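Local coordinates for uric acid degradation bifunctional protein TTL (Arabidopsis thaliana, PDB 2Q37) that hydrolyses 5-hydroxyisourate and stereoselectively decarboxylates the OHCU product to (S)-allantoin, this chain being the N-terminal OHCU decarboxylase domain, at residues W62-F75 against V157-I169. Numbering follows the deposited sequence.
Sequences WFNQVNVTDWLEAF and VELEIAAMEQMKI. With 3AL (1-[(4S)-2,5-dioxoimidazolidin-4-yl]urea), chain B.
In the all-helical OHCU decarboxylase domain, the aromatic side chains of Trp-62, near the end of helix 51-64, and of Trp-71 and Phe-75 pack on the long helix 155-178, which passes beside the (S)-allantoin pocket. The axes of segments 68-75 and 157-169 cross at 60°, and Ala-163 lies at the centre. Its CB sits over the face of the Trp-71 six-membered ring, 3.5 Å from the centroid, in a CH-pi contact. Trp-62 NE1 donates to Ala-163 O at 2.8 Å. The donor stands above the carbonyl plane, while Met-167 N reaches the same oxygen from the opposite face. With Trp-62 CG anti to the backbone N (chi1 177°), the indole extends toward the long helix. Trp-62 CZ2 lies 3.2 Å from Gln-166 CG. The selenium of Met-167 (selenomethionine) meets the five-membered ring of Trp-62 obliquely, a Met-aromatic contact. Within 62-75, Trp-71 NE1 donates to Trp-62 O at 3.1 Å, almost straight, and lies over the Trp-62 ring. A leucine in place of Trp-62 would probably leave Ala-163 O without its indole donor and open a gap beside Gln-166 and Met-167. Phe-75 is a knob among Leu-159, Ala-162, Ala-163 and Gln-166. Ala-162 CB lies over one face of its ring, 4.1 Å from the centroid. Leu-159 in turn fits among Val-68, Trp-71, Leu-72 and Phe-75. Gln-166 OE1 is hydrogen-bonded to NE2 of His-78, the catalytic proton donor. Further along the helix, Ile-169 CD1 comes within 3.2 Å of 3AL N9. The Phe-75 and Leu-159 fits are knobs-into-holes packing of helices, next to the OHCU decarboxylase active site.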
loop_
_atom_site.group_PDB
_atom_site.type_symbol
_atom_site.label_atom_id
_atom_site.label_comp_id
_atom_site.label_asym_id
_atom_site.label_seq_id
_atom_site.Cartn_x
_atom_site.Cartn_y
_atom_site.Cartn_z
ATOM N N TRP A 62 0.670 -13.124 -6.695
ATOM C CA TRP A 62 1.181 -11.769 -6.584
ATOM C C TRP A 62 0.081 -10.710 -6.555
ATOM O O TRP A 62 0.092 -9.822 -5.704
ATOM C CB TRP A 62 2.154 -11.495 -7.739
ATOM C CG TRP A 62 2.689 -10.119 -7.756
ATOM C CD1 TRP A 62 2.341 -9.117 -8.618
ATOM C CD2 TRP A 62 3.638 -9.558 -6.845
ATOM N NE1 TRP A 62 3.013 -7.967 -8.294
ATOM C CE2 TRP A 62 3.816 -8.207 -7.209
ATOM C CE3 TRP A 62 4.356 -10.067 -5.756
ATOM C CZ2 TRP A 62 4.684 -7.350 -6.519
ATOM C CZ3 TRP A 62 5.225 -9.221 -5.070
ATOM C CH2 TRP A 62 5.380 -7.872 -5.455
ATOM N N PHE A 63 -0.872 -10.819 -7.472
ATOM C CA PHE A 63 -1.968 -9.865 -7.554
ATOM C C PHE A 63 -3.157 -10.103 -6.613
ATOM O O PHE A 63 -3.906 -9.171 -6.330
ATOM C CB PHE A 63 -2.483 -9.780 -8.993
ATOM C CG PHE A 63 -1.552 -9.072 -9.926
ATOM C CD1 PHE A 63 -1.220 -7.738 -9.714
ATOM C CD2 PHE A 63 -0.984 -9.747 -11.015
ATOM C CE1 PHE A 63 -0.331 -7.078 -10.571
ATOM C CE2 PHE A 63 -0.090 -9.102 -11.880
ATOM C CZ PHE A 63 0.240 -7.762 -11.659
ATOM N N ASN A 64 -3.340 -11.321 -6.117
ATOM C CA ASN A 64 -4.486 -11.560 -5.252
ATOM C C ASN A 64 -4.217 -12.196 -3.890
ATOM O O ASN A 64 -5.134 -12.291 -3.074
ATOM C CB ASN A 64 -5.517 -12.414 -5.988
ATOM C CG ASN A 64 -5.752 -11.949 -7.400
ATOM O OD1 ASN A 64 -6.058 -10.785 -7.638
ATOM N ND2 ASN A 64 -5.611 -12.858 -8.351
ATOM N N GLN A 65 -2.986 -12.627 -3.620
ATOM C CA GLN A 65 -2.714 -13.262 -2.330
ATOM C C GLN A 65 -1.756 -12.535 -1.396
ATOM O O GLN A 65 -1.996 -12.451 -0.192
ATOM C CB GLN A 65 -2.228 -14.698 -2.536
ATOM C CG GLN A 65 -3.260 -15.597 -3.177
ATOM C CD GLN A 65 -4.662 -15.352 -2.626
ATOM O OE1 GLN A 65 -4.899 -15.416 -1.409
ATOM N NE2 GLN A 65 -5.601 -15.067 -3.526
ATOM N N VAL A 66 -0.665 -12.017 -1.930
ATOM C CA VAL A 66 0.266 -11.311 -1.085
ATOM C C VAL A 66 -0.313 -9.920 -0.790
ATOM O O VAL A 66 -0.989 -9.328 -1.639
ATOM C CB VAL A 66 1.630 -11.215 -1.779
ATOM C CG1 VAL A 66 2.181 -12.638 -2.018
ATOM C CG2 VAL A 66 1.488 -10.460 -3.105
ATOM N N ASN A 67 -0.076 -9.400 0.412
ATOM C CA ASN A 67 -0.613 -8.085 0.748
ATOM C C ASN A 67 0.333 -6.937 0.378
ATOM O O ASN A 67 1.465 -7.159 -0.044
ATOM C CB ASN A 67 -0.996 -8.010 2.238
ATOM C CG ASN A 67 0.185 -8.218 3.172
ATOM O OD1 ASN A 67 1.245 -7.576 3.041
ATOM N ND2 ASN A 67 -0.001 -9.113 4.147
ATOM N N VAL A 68 -0.153 -5.711 0.523
ATOM C CA VAL A 68 0.617 -4.522 0.182
ATOM C C VAL A 68 1.972 -4.499 0.865
ATOM O O VAL A 68 2.961 -4.019 0.311
ATOM C CB VAL A 68 -0.186 -3.266 0.536
ATOM C CG1 VAL A 68 0.680 -2.030 0.440
ATOM C CG2 VAL A 68 -1.391 -3.165 -0.424
ATOM N N THR A 69 2.016 -5.040 2.072
ATOM C CA THR A 69 3.263 -5.087 2.841
ATOM C C THR A 69 4.315 -5.945 2.126
ATOM O O THR A 69 5.508 -5.639 2.157
ATOM C CB THR A 69 3.004 -5.652 4.244
ATOM O OG1 THR A 69 2.222 -4.708 4.990
ATOM C CG2 THR A 69 4.309 -5.907 4.963
ATOM N N ASP A 70 3.855 -7.019 1.487
ATOM C CA ASP A 70 4.721 -7.913 0.750
ATOM C C ASP A 70 5.213 -7.214 -0.521
ATOM O O ASP A 70 6.364 -7.389 -0.919
ATOM C CB ASP A 70 3.963 -9.198 0.402
ATOM C CG ASP A 70 3.513 -9.963 1.644
ATOM O OD1 ASP A 70 4.314 -10.020 2.624
ATOM O OD2 ASP A 70 2.371 -10.510 1.629
ATOM N N TRP A 71 4.341 -6.424 -1.156
ATOM C CA TRP A 71 4.730 -5.698 -2.356
ATOM C C TRP A 71 5.889 -4.768 -2.000
ATOM O O TRP A 71 6.867 -4.643 -2.749
ATOM C CB TRP A 71 3.570 -4.837 -2.894
ATOM C CG TRP A 71 2.516 -5.569 -3.695
ATOM C CD1 TRP A 71 2.465 -6.914 -3.952
ATOM C CD2 TRP A 71 1.356 -4.997 -4.319
ATOM N NE1 TRP A 71 1.347 -7.210 -4.690
ATOM C CE2 TRP A 71 0.648 -6.056 -4.928
ATOM C CE3 TRP A 71 0.850 -3.698 -4.422
ATOM C CZ2 TRP A 71 -0.549 -5.857 -5.631
ATOM C CZ3 TRP A 71 -0.339 -3.492 -5.123
ATOM C CH2 TRP A 71 -1.028 -4.572 -5.718
ATOM N N LEU A 72 5.761 -4.110 -0.852
ATOM C CA LEU A 72 6.775 -3.157 -0.386
ATOM C C LEU A 72 8.114 -3.821 -0.078
ATOM O O LEU A 72 9.179 -3.245 -0.349
ATOM C CB LEU A 72 6.276 -2.411 0.848
ATOM C CG LEU A 72 4.999 -1.590 0.631
ATOM C CD1 LEU A 72 4.648 -0.850 1.946
ATOM C CD2 LEU A 72 5.191 -0.597 -0.545
ATOM N N GLU A 73 8.060 -5.028 0.477
ATOM C CA GLU A 73 9.279 -5.739 0.794
ATOM C C GLU A 73 9.989 -6.058 -0.510
ATOM O O GLU A 73 11.206 -5.838 -0.640
ATOM C CB GLU A 73 8.982 -7.040 1.556
ATOM C CG GLU A 73 10.245 -7.810 1.948
ATOM C CD GLU A 73 9.973 -9.043 2.814
ATOM O OE1 GLU A 73 9.074 -9.853 2.468
ATOM O OE2 GLU A 73 10.681 -9.209 3.838
ATOM N N ALA A 74 9.227 -6.553 -1.484
ATOM C CA ALA A 74 9.806 -6.919 -2.762
ATOM C C ALA A 74 10.418 -5.755 -3.534
ATOM O O ALA A 74 11.436 -5.945 -4.206
ATOM C CB ALA A 74 8.776 -7.638 -3.618
ATOM N N PHE A 75 9.820 -4.561 -3.441
ATOM C CA PHE A 75 10.343 -3.405 -4.171
ATOM C C PHE A 75 11.710 -3.028 -3.610
ATOM O O PHE A 75 12.665 -2.753 -4.359
ATOM C CB PHE A 75 9.425 -2.173 -4.056
ATOM C CG PHE A 75 8.009 -2.397 -4.509
ATOM C CD1 PHE A 75 7.696 -3.361 -5.467
ATOM C CD2 PHE A 75 6.981 -1.589 -4.009
ATOM C CE1 PHE A 75 6.371 -3.506 -5.922
ATOM C CE2 PHE A 75 5.667 -1.729 -4.454
ATOM C CZ PHE A 75 5.357 -2.685 -5.413
ATOM N N VAL A 157 -1.908 4.905 -7.084
ATOM C CA VAL A 157 -1.727 4.425 -8.454
ATOM C C VAL A 157 -0.276 4.048 -8.712
ATOM O O VAL A 157 -0.002 3.084 -9.438
ATOM C CB VAL A 157 -2.174 5.462 -9.541
ATOM C CG1 VAL A 157 -3.651 5.797 -9.379
ATOM C CG2 VAL A 157 -1.344 6.693 -9.452
ATOM N N GLU A 158 0.659 4.796 -8.137
ATOM C CA GLU A 158 2.048 4.426 -8.314
ATOM C C GLU A 158 2.278 3.030 -7.713
ATOM O O GLU A 158 3.092 2.260 -8.208
ATOM C CB GLU A 158 2.992 5.446 -7.661
ATOM C CG GLU A 158 3.526 6.454 -8.663
ATOM C CD GLU A 158 4.015 5.789 -9.943
ATOM O OE1 GLU A 158 5.097 5.150 -9.946
ATOM O OE2 GLU A 158 3.295 5.890 -10.953
ATOM N N LEU A 159 1.538 2.711 -6.657
ATOM C CA LEU A 159 1.659 1.423 -6.003
ATOM C C LEU A 159 1.173 0.294 -6.928
ATOM O O LEU A 159 1.656 -0.832 -6.830
ATOM C CB LEU A 159 0.852 1.447 -4.708
ATOM C CG LEU A 159 0.989 0.373 -3.626
ATOM C CD1 LEU A 159 -0.186 -0.525 -3.705
ATOM C CD2 LEU A 159 2.319 -0.402 -3.757
ATOM N N GLU A 160 0.233 0.581 -7.830
ATOM C CA GLU A 160 -0.256 -0.464 -8.725
ATOM C C GLU A 160 0.702 -0.699 -9.871
ATOM O O GLU A 160 0.938 -1.836 -10.265
ATOM C CB GLU A 160 -1.610 -0.113 -9.324
ATOM C CG GLU A 160 -2.786 -0.472 -8.466
ATOM C CD GLU A 160 -4.052 -0.608 -9.297
ATOM O OE1 GLU A 160 -4.279 0.279 -10.159
ATOM O OE2 GLU A 160 -4.803 -1.598 -9.086
ATOM N N ILE A 161 1.219 0.397 -10.408
ATOM C CA ILE A 161 2.157 0.363 -11.504
ATOM C C ILE A 161 3.446 -0.350 -11.059
ATOM O O ILE A 161 3.967 -1.204 -11.767
ATOM C CB ILE A 161 2.467 1.808 -11.991
ATOM C CG1 ILE A 161 1.197 2.442 -12.573
ATOM C CG2 ILE A 161 3.574 1.791 -13.039
ATOM C CD1 ILE A 161 1.355 3.923 -12.954
ATOM N N ALA A 162 3.951 -0.010 -9.881
ATOM C CA ALA A 162 5.148 -0.658 -9.383
ATOM C C ALA A 162 4.901 -2.160 -9.234
ATOM O O ALA A 162 5.788 -2.969 -9.541
ATOM C CB ALA A 162 5.560 -0.063 -8.046
ATOM N N ALA A 163 3.710 -2.531 -8.770
ATOM C CA ALA A 163 3.375 -3.942 -8.563
ATOM C C ALA A 163 3.432 -4.702 -9.878
ATOM O O ALA A 163 3.876 -5.850 -9.935
ATOM C CB ALA A 163 1.962 -4.087 -7.929
HETATM N N MSE A 164 2.972 -4.039 -10.928
HETATM C CA MSE A 164 2.949 -4.597 -12.268
HETATM C C MSE A 164 4.371 -4.667 -12.854
HETATM O O MSE A 164 4.761 -5.674 -13.449
HETATM C CB MSE A 164 2.056 -3.731 -13.144
HETATM C CG MSE A 164 1.927 -4.217 -14.559
HETATM SE SE MSE A 164 1.048 -2.854 -15.596
HETATM C CE MSE A 164 -0.388 -2.366 -14.333
ATOM N N GLU A 165 5.128 -3.584 -12.707
ATOM C CA GLU A 165 6.502 -3.567 -13.180
ATOM C C GLU A 165 7.288 -4.709 -12.482
ATOM O O GLU A 165 8.060 -5.432 -13.114
ATOM C CB GLU A 165 7.139 -2.222 -12.864
ATOM C CG GLU A 165 6.630 -1.109 -13.731
ATOM C CD GLU A 165 6.779 -1.438 -15.195
ATOM O OE1 GLU A 165 7.910 -1.749 -15.611
ATOM O OE2 GLU A 165 5.768 -1.393 -15.936
ATOM N N GLN A 166 7.062 -4.869 -11.180
ATOM C CA GLN A 166 7.711 -5.903 -10.387
ATOM C C GLN A 166 7.353 -7.279 -10.927
ATOM O O GLN A 166 8.195 -8.168 -11.002
ATOM C CB GLN A 166 7.260 -5.768 -8.930
ATOM C CG GLN A 166 7.503 -6.943 -8.036
ATOM C CD GLN A 166 8.973 -7.196 -7.797
ATOM O OE1 GLN A 166 9.743 -6.276 -7.513
ATOM N NE2 GLN A 166 9.374 -8.461 -7.902
HETATM N N MSE A 167 6.098 -7.453 -11.308
HETATM C CA MSE A 167 5.663 -8.739 -11.818
HETATM C C MSE A 167 6.322 -9.021 -13.151
HETATM O O MSE A 167 6.682 -10.158 -13.433
HETATM C CB MSE A 167 4.147 -8.774 -11.978
HETATM C CG MSE A 167 3.612 -10.140 -12.362
HETATM SE SE MSE A 167 3.952 -11.517 -11.017
HETATM C CE MSE A 167 5.142 -12.694 -12.057
ATOM N N LYS A 168 6.473 -7.996 -13.983
ATOM C CA LYS A 168 7.128 -8.209 -15.265
ATOM C C LYS A 168 8.584 -8.672 -15.047
ATOM O O LYS A 168 9.060 -9.574 -15.726
ATOM C CB LYS A 168 7.113 -6.931 -16.112
ATOM C CG LYS A 168 5.731 -6.512 -16.615
ATOM C CD LYS A 168 5.867 -5.449 -17.696
ATOM C CE LYS A 168 5.055 -4.219 -17.377
ATOM N NZ LYS A 168 5.252 -3.150 -18.399
ATOM N N ILE A 169 9.272 -8.054 -14.090
ATOM C CA ILE A 169 10.654 -8.385 -13.778
ATOM C C ILE A 169 10.742 -9.845 -13.345
ATOM O O ILE A 169 11.648 -10.582 -13.747
ATOM C CB ILE A 169 11.179 -7.517 -12.617
ATOM C CG1 ILE A 169 11.331 -6.070 -13.079
ATOM C CG2 ILE A 169 12.499 -8.094 -12.097
ATOM C CD1 ILE A 169 11.560 -5.072 -11.961
HETATM C C4 3AL B . 14.707 -3.180 -10.879
HETATM C C5 3AL B . 15.746 -4.185 -10.894
HETATM O O5 3AL B . 16.538 -4.596 -10.085
HETATM N N7 3AL B . 15.800 -4.794 -12.163
HETATM C C8 3AL B . 14.823 -4.166 -12.921
HETATM O O8 3AL B . 14.602 -4.462 -14.089
HETATM N N9 3AL B . 14.154 -3.189 -12.187
HETATM N N3 3AL B . 15.212 -1.896 -10.396
HETATM C C2 3AL B . 14.225 -0.798 -10.314
HETATM N N1 3AL B . 14.646 0.254 -9.895
HETATM O O2 3AL B . 12.977 -1.023 -10.679
#